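Local coordinates for protein carboxylesterase YbfK (Bacillus subtilis, PDB 4CCY) that hydrolyses carboxylic esters to an alcohol and a carboxylate, as an alpha/beta-hydrolase carboxylesterase of the cytoplasm, at residues Thr122-Gly127 against Val146-Val151; Ile152-Ala157 against Val236-Gly241; Gly177-Ile182 against Gln199-Val204. All coordinates share one frame; numbering follows the deposited sequence.

Interaction 1 of 3, residues Thr122-Gly127 against Val146-Val151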
ATOM      1  N   THR A 122      -9.102 -13.159  11.106  1.00 19.33           N
ATOM      2  CA  THR A 122      -8.196 -12.028  11.366  1.00 17.87           C
ATOM      3  C   THR A 122      -6.901 -12.140  10.555  1.00 16.77           C
ATOM      4  O   THR A 122      -6.620 -13.189   9.951  1.00 16.61           O
ATOM      5  CB  THR A 122      -7.817 -11.903  12.865  1.00 18.43           C
ATOM      6  OG1 THR A 122      -6.954 -12.992  13.223  1.00 18.93           O
ATOM      7  CG2 THR A 122      -9.051 -11.890  13.777  1.00 18.99           C
ATOM      8  N   ALA A 123      -6.122 -11.057  10.539  1.00 15.42           N
ATOM      9  CA  ALA A 123      -4.829 -11.045   9.865  1.00 14.79           C
ATOM     10  C   ALA A 123      -3.957  -9.894  10.337  1.00 14.21           C
ATOM     11  O   ALA A 123      -4.451  -8.868  10.821  1.00 13.70           O
ATOM     12  CB  ALA A 123      -5.010 -10.938   8.349  1.00 14.27           C
ATOM     13  N   HIS A 124      -2.655 -10.067  10.156  1.00 14.06           N
ATOM     14  CA  HIS A 124      -1.731  -8.939  10.167  1.00 13.68           C
ATOM     15  C   HIS A 124      -1.888  -8.198   8.861  1.00 12.99           C
ATOM     16  O   HIS A 124      -2.244  -8.792   7.833  1.00 12.58           O
ATOM     17  CB  HIS A 124      -0.298  -9.444  10.311  1.00 14.25           C
ATOM     18  CG  HIS A 124      -0.018 -10.156  11.623  1.00 15.27           C
ATOM     19  ND1 HIS A 124      -0.277  -9.595  12.828  1.00 15.61           N
ATOM     20  CD2 HIS A 124       0.538 -11.407  11.884  1.00 16.12           C
ATOM     21  CE1 HIS A 124       0.087 -10.443  13.805  1.00 16.66           C
ATOM     22  NE2 HIS A 124       0.592 -11.553  13.226  1.00 17.13           N
ATOM     23  N   LEU A 125      -1.639  -6.894   8.877  1.00 12.57           N
ATOM     24  CA  LEU A 125      -1.613  -6.123   7.643  1.00 12.12           C
ATOM     25  C   LEU A 125      -0.342  -5.271   7.557  1.00 12.24           C
ATOM     26  O   LEU A 125       0.133  -4.746   8.574  1.00 12.11           O
ATOM     27  CB  LEU A 125      -2.869  -5.242   7.521  1.00 11.91           C
ATOM     28  CG  LEU A 125      -4.221  -5.975   7.392  1.00 11.85           C
ATOM     29  CD1 LEU A 125      -4.879  -6.143   8.747  1.00 12.45           C
ATOM     30  CD2 LEU A 125      -5.185  -5.278   6.445  1.00 11.85           C
ATOM     31  N   ALA A 126       0.226  -5.159   6.355  1.00 12.04           N
ATOM     32  CA  ALA A 126       1.356  -4.243   6.139  1.00 12.04           C
ATOM     33  C   ALA A 126       1.129  -3.519   4.843  1.00 11.75           C
ATOM     34  O   ALA A 126       0.728  -4.136   3.857  1.00 11.83           O
ATOM     35  CB  ALA A 126       2.693  -4.986   6.117  1.00 12.27           C
ATOM     36  N   GLY A 127       1.364  -2.213   4.841  1.00 11.65           N
ATOM     37  CA  GLY A 127       1.071  -1.421   3.663  1.00 11.75           C
ATOM     38  C   GLY A 127       1.889  -0.161   3.500  1.00 11.88           C
ATOM     39  O   GLY A 127       2.360   0.425   4.476  1.00 11.88           O
ATOM     40  N   VAL A 146      -8.301  -7.362  12.778  1.00 16.18           N
ATOM     41  CA  VAL A 146      -6.876  -7.042  12.690  1.00 15.96           C
ATOM     42  C   VAL A 146      -6.091  -7.628  13.856  1.00 16.74           C
ATOM     43  O   VAL A 146      -6.467  -7.431  15.019  1.00 17.32           O
ATOM     44  CB  VAL A 146      -6.660  -5.510  12.675  1.00 15.44           C
ATOM     45  CG1 VAL A 146      -5.196  -5.169  12.421  1.00 14.99           C
ATOM     46  CG2 VAL A 146      -7.572  -4.845  11.645  1.00 14.88           C
ATOM     47  N   GLU A 147      -5.000  -8.329  13.538  1.00 16.90           N
ATOM     48  CA  GLU A 147      -3.986  -8.684  14.533  1.00 17.52           C
ATOM     49  C   GLU A 147      -3.059  -7.471  14.773  1.00 17.03           C
ATOM     50  O   GLU A 147      -3.361  -6.625  15.605  1.00 17.26           O
ATOM     51  CB  GLU A 147      -3.196  -9.939  14.112  1.00 18.21           C
ATOM     52  CG  GLU A 147      -3.992 -11.258  14.045  1.00 19.61           C
ATOM     53  CD  GLU A 147      -4.601 -11.674  15.387  1.00 21.25           C
ATOM     54  OE1 GLU A 147      -3.995 -11.394  16.439  1.00 22.00           O
ATOM     55  OE2 GLU A 147      -5.691 -12.285  15.409  1.00 22.20           O
ATOM     56  N   ARG A 148      -1.955  -7.376  14.025  1.00 16.40           N
ATOM     57  CA  ARG A 148      -1.016  -6.246  14.126  1.00 16.14           C
ATOM     58  C   ARG A 148      -0.922  -5.497  12.807  1.00 14.91           C
ATOM     59  O   ARG A 148      -1.072  -6.091  11.745  1.00 14.87           O
ATOM     60  CB  ARG A 148       0.373  -6.721  14.588  1.00 17.04           C
ATOM     61  CG  ARG A 148       0.376  -7.337  15.982  1.00 18.31           C
ATOM     62  CD  ARG A 148       1.779  -7.571  16.537  1.00 19.64           C
ATOM     63  NE  ARG A 148       1.727  -7.370  17.980  1.00 21.33           N
ATOM     64  CZ  ARG A 148       2.587  -6.673  18.702  1.00 21.84           C
ATOM     65  NH1 ARG A 148       3.663  -6.123  18.153  1.00 21.59           N
ATOM     66  NH2 ARG A 148       2.383  -6.566  20.010  1.00 23.60           N
ATOM     67  N   ALA A 149      -0.674  -4.194  12.868  1.00 13.97           N
ATOM     68  CA  ALA A 149      -0.749  -3.362  11.671  1.00 12.94           C
ATOM     69  C   ALA A 149       0.542  -2.574  11.449  1.00 12.43           C
ATOM     70  O   ALA A 149       1.052  -1.948  12.377  1.00 12.37           O
ATOM     71  CB  ALA A 149      -1.941  -2.419  11.755  1.00 12.81           C
ATOM     72  N   VAL A 150       1.043  -2.615  10.215  1.00 11.75           N
ATOM     73  CA  VAL A 150       2.257  -1.899   9.809  1.00 11.73           C
ATOM     74  C   VAL A 150       1.925  -0.869   8.731  1.00 11.36           C
ATOM     75  O   VAL A 150       1.441  -1.215   7.642  1.00 11.22           O
ATOM     76  CB  VAL A 150       3.350  -2.848   9.255  1.00 11.95           C
ATOM     77  CG1 VAL A 150       4.600  -2.061   8.872  1.00 12.02           C
ATOM     78  CG2 VAL A 150       3.698  -3.947  10.251  1.00 12.34           C
ATOM     79  N   VAL A 151       2.207   0.392   9.029  1.00 11.31           N
ATOM     80  CA  VAL A 151       1.893   1.492   8.140  1.00 11.25           C
ATOM     81  C   VAL A 151       3.183   2.199   7.708  1.00 11.42           C
ATOM     82  O   VAL A 151       3.865   2.821   8.525  1.00 11.73           O
ATOM     83  CB  VAL A 151       0.928   2.469   8.840  1.00 11.45           C
ATOM     84  CG1 VAL A 151       0.642   3.691   7.974  1.00 11.55           C
ATOM     85  CG2 VAL A 151      -0.366   1.750   9.219  1.00 11.54           C
TER

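Interaction 2 of 3, residues Ile152-Ala157 against Val236-Gly241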
ATOM      1  N   ILE A 152       3.513   2.093   6.425  1.00 11.35           N
ATOM      2  CA  ILE A 152       4.765   2.666   5.886  1.00 11.73           C
ATOM      3  C   ILE A 152       4.477   3.815   4.912  1.00 11.77           C
ATOM      4  O   ILE A 152       3.737   3.639   3.949  1.00 11.48           O
ATOM      5  CB  ILE A 152       5.659   1.594   5.186  1.00 11.93           C
ATOM      6  CG1 ILE A 152       5.830   0.334   6.053  1.00 12.03           C
ATOM      7  CG2 ILE A 152       7.026   2.174   4.811  1.00 12.08           C
ATOM      8  CD1 ILE A 152       6.438  -0.849   5.315  1.00 12.41           C
ATOM      9  N   SER A 153       5.059   4.983   5.189  1.00 12.30           N
ATOM     10  CA  SER A 153       4.941   6.177   4.344  1.00 12.68           C
ATOM     11  C   SER A 153       3.502   6.436   3.897  1.00 12.76           C
ATOM     12  O   SER A 153       3.228   6.525   2.689  1.00 12.63           O
ATOM     13  CB  SER A 153       5.864   6.060   3.127  1.00 12.98           C
ATOM     14  OG  SER A 153       7.197   5.815   3.553  1.00 13.57           O
ATOM     15  N   PRO A 154       2.578   6.565   4.869  1.00 12.75           N
ATOM     16  CA  PRO A 154       1.152   6.619   4.518  1.00 12.74           C
ATOM     17  C   PRO A 154       0.805   7.844   3.659  1.00 13.16           C
ATOM     18  O   PRO A 154       1.470   8.899   3.744  1.00 13.06           O
ATOM     19  CB  PRO A 154       0.443   6.652   5.882  1.00 12.63           C
ATOM     20  CG  PRO A 154       1.472   7.166   6.843  1.00 12.92           C
ATOM     21  CD  PRO A 154       2.797   6.676   6.326  1.00 12.95           C
ATOM     22  N   ALA A 155      -0.181   7.662   2.786  1.00 13.32           N
ATOM     23  CA  ALA A 155      -0.711   8.745   1.962  1.00 14.04           C
ATOM     24  C   ALA A 155      -1.599   9.605   2.873  1.00 14.44           C
ATOM     25  O   ALA A 155      -2.739   9.223   3.181  1.00 14.92           O
ATOM     26  CB  ALA A 155      -1.511   8.175   0.792  1.00 13.75           C
ATOM     27  N   GLU A 156      -1.058  10.739   3.320  1.00 14.70           N
ATOM     28  CA  GLU A 156      -1.664  11.548   4.389  1.00 14.92           C
ATOM     29  C   GLU A 156      -1.913  10.711   5.637  1.00 14.47           C
ATOM     30  O   GLU A 156      -0.972  10.130   6.183  1.00 14.45           O
ATOM     31  CB  GLU A 156      -2.934  12.263   3.911  1.00 15.28           C
ATOM     32  CG  GLU A 156      -2.636  13.405   2.961  1.00 15.96           C
ATOM     33  CD  GLU A 156      -3.743  14.433   2.886  1.00 16.68           C
ATOM     34  OE1 GLU A 156      -4.919  14.070   3.107  1.00 17.01           O
ATOM     35  OE2 GLU A 156      -3.431  15.606   2.598  1.00 17.33           O
ATOM     36  N   ALA A 157      -3.170  10.651   6.083  1.00 14.45           N
ATOM     37  CA  ALA A 157      -3.562   9.904   7.281  1.00 14.23           C
ATOM     38  C   ALA A 157      -3.159  10.604   8.579  1.00 14.79           C
ATOM     39  O   ALA A 157      -4.017  10.861   9.426  1.00 14.98           O
ATOM     40  CB  ALA A 157      -3.036   8.467   7.241  1.00 13.49           C
ATOM     41  N   VAL A 236       0.163  -0.802  16.282  1.00 13.48           N
ATOM     42  CA  VAL A 236       0.542  -0.187  15.034  1.00 12.77           C
ATOM     43  C   VAL A 236       2.055   0.058  15.035  1.00 12.70           C
ATOM     44  O   VAL A 236       2.613   0.544  16.028  1.00 13.07           O
ATOM     45  CB  VAL A 236      -0.233   1.141  14.796  1.00 12.53           C
ATOM     46  CG1 VAL A 236       0.299   1.906  13.583  1.00 11.87           C
ATOM     47  CG2 VAL A 236      -1.730   0.880  14.645  1.00 12.62           C
ATOM     48  N   LEU A 237       2.701  -0.309  13.928  1.00 12.16           N
ATOM     49  CA  LEU A 237       4.051   0.144  13.608  1.00 12.04           C
ATOM     50  C   LEU A 237       3.971   1.163  12.467  1.00 11.81           C
ATOM     51  O   LEU A 237       3.455   0.849  11.385  1.00 11.48           O
ATOM     52  CB  LEU A 237       4.946  -1.031  13.197  1.00 11.89           C
ATOM     53  CG  LEU A 237       6.280  -0.655  12.540  1.00 11.63           C
ATOM     54  CD1 LEU A 237       7.239   0.050  13.509  1.00 11.98           C
ATOM     55  CD2 LEU A 237       6.935  -1.876  11.928  1.00 11.64           C
ATOM     56  N   LEU A 238       4.472   2.370  12.722  1.00 11.97           N
ATOM     57  CA  LEU A 238       4.446   3.471  11.760  1.00 11.91           C
ATOM     58  C   LEU A 238       5.861   3.892  11.350  1.00 12.35           C
ATOM     59  O   LEU A 238       6.681   4.267  12.204  1.00 12.70           O
ATOM     60  CB  LEU A 238       3.711   4.683  12.352  1.00 12.01           C
ATOM     61  CG  LEU A 238       3.542   5.904  11.430  1.00 11.91           C
ATOM     62  CD1 LEU A 238       2.822   5.547  10.133  1.00 11.25           C
ATOM     63  CD2 LEU A 238       2.824   7.039  12.141  1.00 12.05           C
ATOM     64  N   MET A 239       6.135   3.844  10.048  1.00 12.09           N
ATOM     65  CA  MET A 239       7.469   4.134   9.541  1.00 12.60           C
ATOM     66  C   MET A 239       7.444   5.223   8.474  1.00 12.46           C
ATOM     67  O   MET A 239       6.675   5.157   7.526  1.00 12.26           O
ATOM     68  CB  MET A 239       8.137   2.860   8.987  1.00 12.63           C
ATOM     69  CG  MET A 239       8.231   1.724  10.008  1.00 13.16           C
ATOM     70  SD  MET A 239       9.051   0.257   9.356  1.00 13.76           S
ATOM     71  CE  MET A 239      10.754   0.778   9.366  1.00 13.76           C
ATOM     72  N   PHE A 240       8.292   6.223   8.644  1.00 12.84           N
ATOM     73  CA  PHE A 240       8.509   7.235   7.614  1.00 13.02           C
ATOM     74  C   PHE A 240       9.971   7.225   7.208  1.00 13.54           C
ATOM     75  O   PHE A 240      10.839   6.787   7.979  1.00 13.85           O
ATOM     76  CB  PHE A 240       8.201   8.630   8.151  1.00 13.29           C
ATOM     77  CG  PHE A 240       6.805   8.812   8.661  1.00 13.00           C
ATOM     78  CD1 PHE A 240       5.749   9.070   7.784  1.00 12.82           C
ATOM     79  CD2 PHE A 240       6.546   8.778  10.029  1.00 13.15           C
ATOM     80  CE1 PHE A 240       4.460   9.268   8.278  1.00 12.72           C
ATOM     81  CE2 PHE A 240       5.266   8.977  10.520  1.00 12.99           C
ATOM     82  CZ  PHE A 240       4.222   9.213   9.644  1.00 12.73           C
ATOM     83  N   GLY A 241      10.247   7.731   6.009  1.00 13.77           N
ATOM     84  CA  GLY A 241      11.614   7.947   5.544  1.00 14.33           C
ATOM     85  C   GLY A 241      12.005   9.396   5.792  1.00 15.05           C
ATOM     86  O   GLY A 241      11.197  10.306   5.591  1.00 14.61           O
TER
HETATM   87  O   HOH W   1       7.871   8.138   4.442  1.00  8.49           O

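Interaction 3 of 3, residues Gly177-Ile182 against Gln199-Val204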
ATOM      1  N   GLY A 177       4.165  12.659 -17.397  1.00 24.62           N
ATOM      2  CA  GLY A 177       3.671  12.860 -16.038  1.00 22.71           C
ATOM      3  C   GLY A 177       4.143  11.790 -15.065  1.00 21.47           C
ATOM      4  O   GLY A 177       4.501  12.084 -13.927  1.00 20.68           O
ATOM      5  N   ALA A 178       4.144  10.545 -15.530  1.00 21.69           N
ATOM      6  CA  ALA A 178       4.561   9.408 -14.728  1.00 20.75           C
ATOM      7  C   ALA A 178       6.056   9.486 -14.367  1.00 21.05           C
ATOM      8  O   ALA A 178       6.424   9.261 -13.221  1.00 19.58           O
ATOM      9  CB  ALA A 178       4.250   8.121 -15.465  1.00 21.39           C
ATOM     10  N   GLU A 179       6.894   9.820 -15.350  1.00 22.72           N
ATOM     11  CA  GLU A 179       8.336   9.989 -15.138  1.00 24.34           C
ATOM     12  C   GLU A 179       8.612  11.121 -14.163  1.00 23.77           C
ATOM     13  O   GLU A 179       9.478  11.001 -13.296  1.00 24.06           O
ATOM     14  CB  GLU A 179       9.057  10.326 -16.442  1.00 26.68           C
ATOM     15  CG  GLU A 179       8.569   9.578 -17.661  1.00 28.78           C
ATOM     16  CD  GLU A 179       9.545   8.542 -18.139  1.00 30.67           C
ATOM     17  OE1 GLU A 179      10.173   7.875 -17.290  1.00 31.25           O
ATOM     18  OE2 GLU A 179       9.679   8.395 -19.366  1.00 32.96           O
ATOM     19  N   SER A 180       7.903  12.233 -14.342  1.00 23.58           N
ATOM     20  CA  SER A 180       8.013  13.377 -13.445  1.00 23.19           C
ATOM     21  C   SER A 180       7.638  12.967 -12.012  1.00 21.15           C
ATOM     22  O   SER A 180       8.341  13.300 -11.066  1.00 20.93           O
ATOM     23  CB  SER A 180       7.137  14.530 -13.951  1.00 23.82           C
ATOM     24  OG  SER A 180       7.046  15.574 -12.995  1.00 24.00           O
ATOM     25  N   TYR A 181       6.548  12.221 -11.872  1.00 20.13           N
ATOM     26  CA  TYR A 181       6.119  11.714 -10.567  1.00 19.09           C
ATOM     27  C   TYR A 181       7.182  10.829  -9.938  1.00 18.25           C
ATOM     28  O   TYR A 181       7.513  10.974  -8.764  1.00 17.30           O
ATOM     29  CB  TYR A 181       4.847  10.902 -10.730  1.00 19.97           C
ATOM     30  CG  TYR A 181       4.251  10.367  -9.445  1.00 21.22           C
ATOM     31  CD1 TYR A 181       3.605  11.215  -8.561  1.00 22.03           C
ATOM     32  CD2 TYR A 181       4.301   9.002  -9.131  1.00 22.44           C
ATOM     33  CE1 TYR A 181       3.038  10.734  -7.390  1.00 23.33           C
ATOM     34  CE2 TYR A 181       3.725   8.512  -7.960  1.00 23.81           C
ATOM     35  CZ  TYR A 181       3.085   9.392  -7.096  1.00 23.76           C
ATOM     36  OH  TYR A 181       2.491   8.962  -5.925  1.00 24.63           O
ATOM     37  N   ILE A 182       7.701   9.904 -10.742  1.00 18.49           N
ATOM     38  CA  ILE A 182       8.672   8.912 -10.284  1.00 18.55           C
ATOM     39  C   ILE A 182       9.959   9.602  -9.823  1.00 19.28           C
ATOM     40  O   ILE A 182      10.482   9.287  -8.755  1.00 18.96           O
ATOM     41  CB  ILE A 182       8.959   7.850 -11.379  1.00 19.05           C
ATOM     42  CG1 ILE A 182       7.771   6.884 -11.507  1.00 18.66           C
ATOM     43  CG2 ILE A 182      10.255   7.083 -11.086  1.00 19.54           C
ATOM     44  CD1 ILE A 182       7.816   5.988 -12.733  1.00 19.44           C
ATOM     45  N   GLN A 199       6.628  -0.499 -15.670  1.00 17.90           N
ATOM     46  CA  GLN A 199       5.262  -0.880 -15.347  1.00 17.25           C
ATOM     47  C   GLN A 199       4.423   0.319 -14.913  1.00 16.60           C
ATOM     48  O   GLN A 199       3.309   0.511 -15.401  1.00 16.80           O
ATOM     49  CB  GLN A 199       5.235  -1.964 -14.265  1.00 16.81           C
ATOM     50  CG  GLN A 199       3.820  -2.382 -13.897  1.00 16.73           C
ATOM     51  CD  GLN A 199       3.740  -3.323 -12.713  1.00 16.78           C
ATOM     52  OE1 GLN A 199       4.651  -4.100 -12.462  1.00 17.91           O
ATOM     53  NE2 GLN A 199       2.631  -3.273 -11.997  1.00 16.35           N
ATOM     54  N   ILE A 200       4.967   1.117 -14.002  1.00 15.84           N
ATOM     55  CA  ILE A 200       4.288   2.306 -13.504  1.00 15.65           C
ATOM     56  C   ILE A 200       3.999   3.311 -14.631  1.00 16.00           C
ATOM     57  O   ILE A 200       2.898   3.871 -14.699  1.00 15.91           O
ATOM     58  CB  ILE A 200       5.086   2.964 -12.351  1.00 15.48           C
ATOM     59  CG1 ILE A 200       5.134   2.017 -11.151  1.00 15.18           C
ATOM     60  CG2 ILE A 200       4.483   4.311 -11.963  1.00 15.68           C
ATOM     61  CD1 ILE A 200       6.134   2.433 -10.101  1.00 15.42           C
ATOM     62  N   VAL A 201       4.983   3.526 -15.509  1.00 16.55           N
ATOM     63  CA  VAL A 201       4.819   4.399 -16.679  1.00 17.35           C
ATOM     64  C   VAL A 201       3.705   3.877 -17.581  1.00 17.82           C
ATOM     65  O   VAL A 201       2.815   4.630 -17.961  1.00 18.34           O
ATOM     66  CB  VAL A 201       6.144   4.584 -17.456  1.00 18.18           C
ATOM     67  CG1 VAL A 201       5.925   5.299 -18.792  1.00 19.25           C
ATOM     68  CG2 VAL A 201       7.138   5.366 -16.615  1.00 17.98           C
ATOM     69  N   ALA A 202       3.735   2.577 -17.872  1.00 18.34           N
ATOM     70  CA  ALA A 202       2.730   1.934 -18.731  1.00 19.03           C
ATOM     71  C   ALA A 202       1.349   1.940 -18.074  1.00 18.77           C
ATOM     72  O   ALA A 202       0.327   2.003 -18.757  1.00 19.79           O
ATOM     73  CB  ALA A 202       3.159   0.513 -19.093  1.00 19.38           C
ATOM     74  N   GLY A 203       1.329   1.877 -16.744  1.00 18.09           N
ATOM     75  CA  GLY A 203       0.094   1.983 -15.975  1.00 17.15           C
ATOM     76  C   GLY A 203      -0.585   3.316 -16.209  1.00 17.43           C
ATOM     77  O   GLY A 203      -1.784   3.370 -16.471  1.00 17.27           O
ATOM     78  N   VAL A 204       0.200   4.385 -16.120  1.00 17.47           N
ATOM     79  CA  VAL A 204      -0.273   5.737 -16.340  1.00 18.48           C
ATOM     80  C   VAL A 204      -0.672   5.966 -17.814  1.00 19.96           C
ATOM     81  O   VAL A 204      -1.659   6.643 -18.095  1.00 20.99           O
ATOM     82  CB  VAL A 204       0.774   6.779 -15.857  1.00 18.51           C
ATOM     83  CG1 VAL A 204       0.262   8.195 -16.054  1.00 19.33           C
ATOM     84  CG2 VAL A 204       1.129   6.550 -14.387  1.00 17.47           C
TER

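Interaction 1 of 3, residues Thr122-Gly127 against Val146-Val151
L125-G127 and A149-V151 pair as parallel strands, with 4° between their N-to-C directions. L125 N bonds to R148 O, L125 O accepts V150 N at 2.8 Å, and V150 O takes G127 N. At the other end A123 pairs with V146, a one-residue shift that makes a beta bulge, with E147 and R148 set against H124. There E147 N reaches A123 O at 2.8 Å, well above the carbonyl plane. R148 N donates to H124 ND1 at 3.0 Å, at the ring's edge and nearly in its plane. With chi1 -64° the H124 ring lies beside its own backbone N. E147 CB lies 3.2 Å from H124 ND1, with E147 CG over one ring face. A leucine in place of this histidine would probably leave R148 N without its acceptor at the bulge. The two strands and helix 130-141 form a right-handed beta-alpha-beta crossover of the alpha/beta-hydrolase sheet. G127 is the first glycine of the probable nucleophile elbow (GxSxG), which carries S129. On the face under that helix the L125 and V146 side chains cross at about a right angle, L125 CD1 3.8 Å from V146 CG1. On the opposite face A126 CB meets V150 CB at 3.9 Å. T122 OG1 donates to E147 OE2 over 2.6 Å, on the carboxylate's anti lone pair. R148 NH1 bonds to F290 O, and the guanidinium makes a cation-pi contact with F290.

Interaction 2 of 3, residues Ile152-Ala157 against Val236-Gly241
I152 pairs with M239 at the C-terminal ends of two parallel strands of the alpha/beta-hydrolase sheet, where the chain then leaves its strand. S153 N donates to M239 O at 2.8 Å. The bond is almost straight, with 178° at the hydrogen. After it S153 takes a positive phi and the backbone turns off the sheet. The turn sets the P154 ring as a bump against strand 236-241. The hollow that takes it lies between two side chains on one face of that strand, L238 and F240. P154 CG rests 3.9 Å from L238 CD1, and P154 CD meets the F240 ring obliquely, 3.6 Å from F240 CE1. The proline crosses both side chains at about a right angle. The F240 ring reaches it because chi1, -58°, lays CG beside the backbone N. Helix 249-259 packs on L238 and F240 as well. On the other face I152 CG2 sits loosely beside M239 CB, at 4.4 Å. S153 also touches E244 and bonds to the carbonyl of H273, both residues of the probable charge relay system. A water bridges the two segments: it donates to S153 OG at 2.6 Å and accepts from G241 N at 2.9 Å.

Interaction 3 of 3, residues Gly177-Ile182 against Gln199-Val204
I182 and I200 meet through matching first torsions. In I182 chi1 is -74°, which puts CG1 beside the backbone N, and an extended chi2 then carries CD1 to the other helix. I200 has chi1 -65°, so its CG2 stands anti to the backbone N and faces that methyl. I182 CD1 lies 3.8 Å from I200 CG2, and the two side chains cross obliquely. The same I182 methyl touches V201 CG2 at 4.0 Å, the side chains at about a right angle. It thus rests between two neighbouring residues of 199-204. One turn earlier, the A178 CB points toward the partner helix. A178 CB is 3.7 Å from V204 CG2 and 4.0 Å from V201 CA. The small side chain lets the backbones come close, with A178 CA and V201 CA 5.4 Å apart. E179 bends at chi2 and brings its OE1 to 4.0 Å from V201 CG2, the side chains crossing obliquely. That oxygen also takes a weak hydrogen bond from Q197 NE2. The contact is otherwise apolar. I200 goes on to touch F65 and L192, and I182 O accepts T186 OG1. T186 is a ligand of a bound sodium ion. The axes of the short segments approach to 9.1 Å at 137°, a splayed antiparallel helix pair in the chain excursion between strands 146-152 and 236-241, consistent with cap helices of the alpha/beta-hydrolase fold.

Interactions 1 and 2 are neighbours in one sheet, with centres 13 Å apart. Strand 146-152 lies between strands 123-128 and 236-241. A149 O and V151 N probably bond to L237 N and L237 O, which joins the two contacts directly. Interaction 1 closes before interaction 2 opens. Interaction 3 falls inside the long chain excursion that interaction 2 closes. It has no touch with the sheet contacts: its centre is about 22 Å from that of interaction 2 and about 29 Å from that of interaction 1. The sheet contacts lie near the probable S129, E244 and H273 triad. Helices 175-186 and 194-205 still bring the I200 side chain about 10 Å from that of H273, consistent with a cap over the active site.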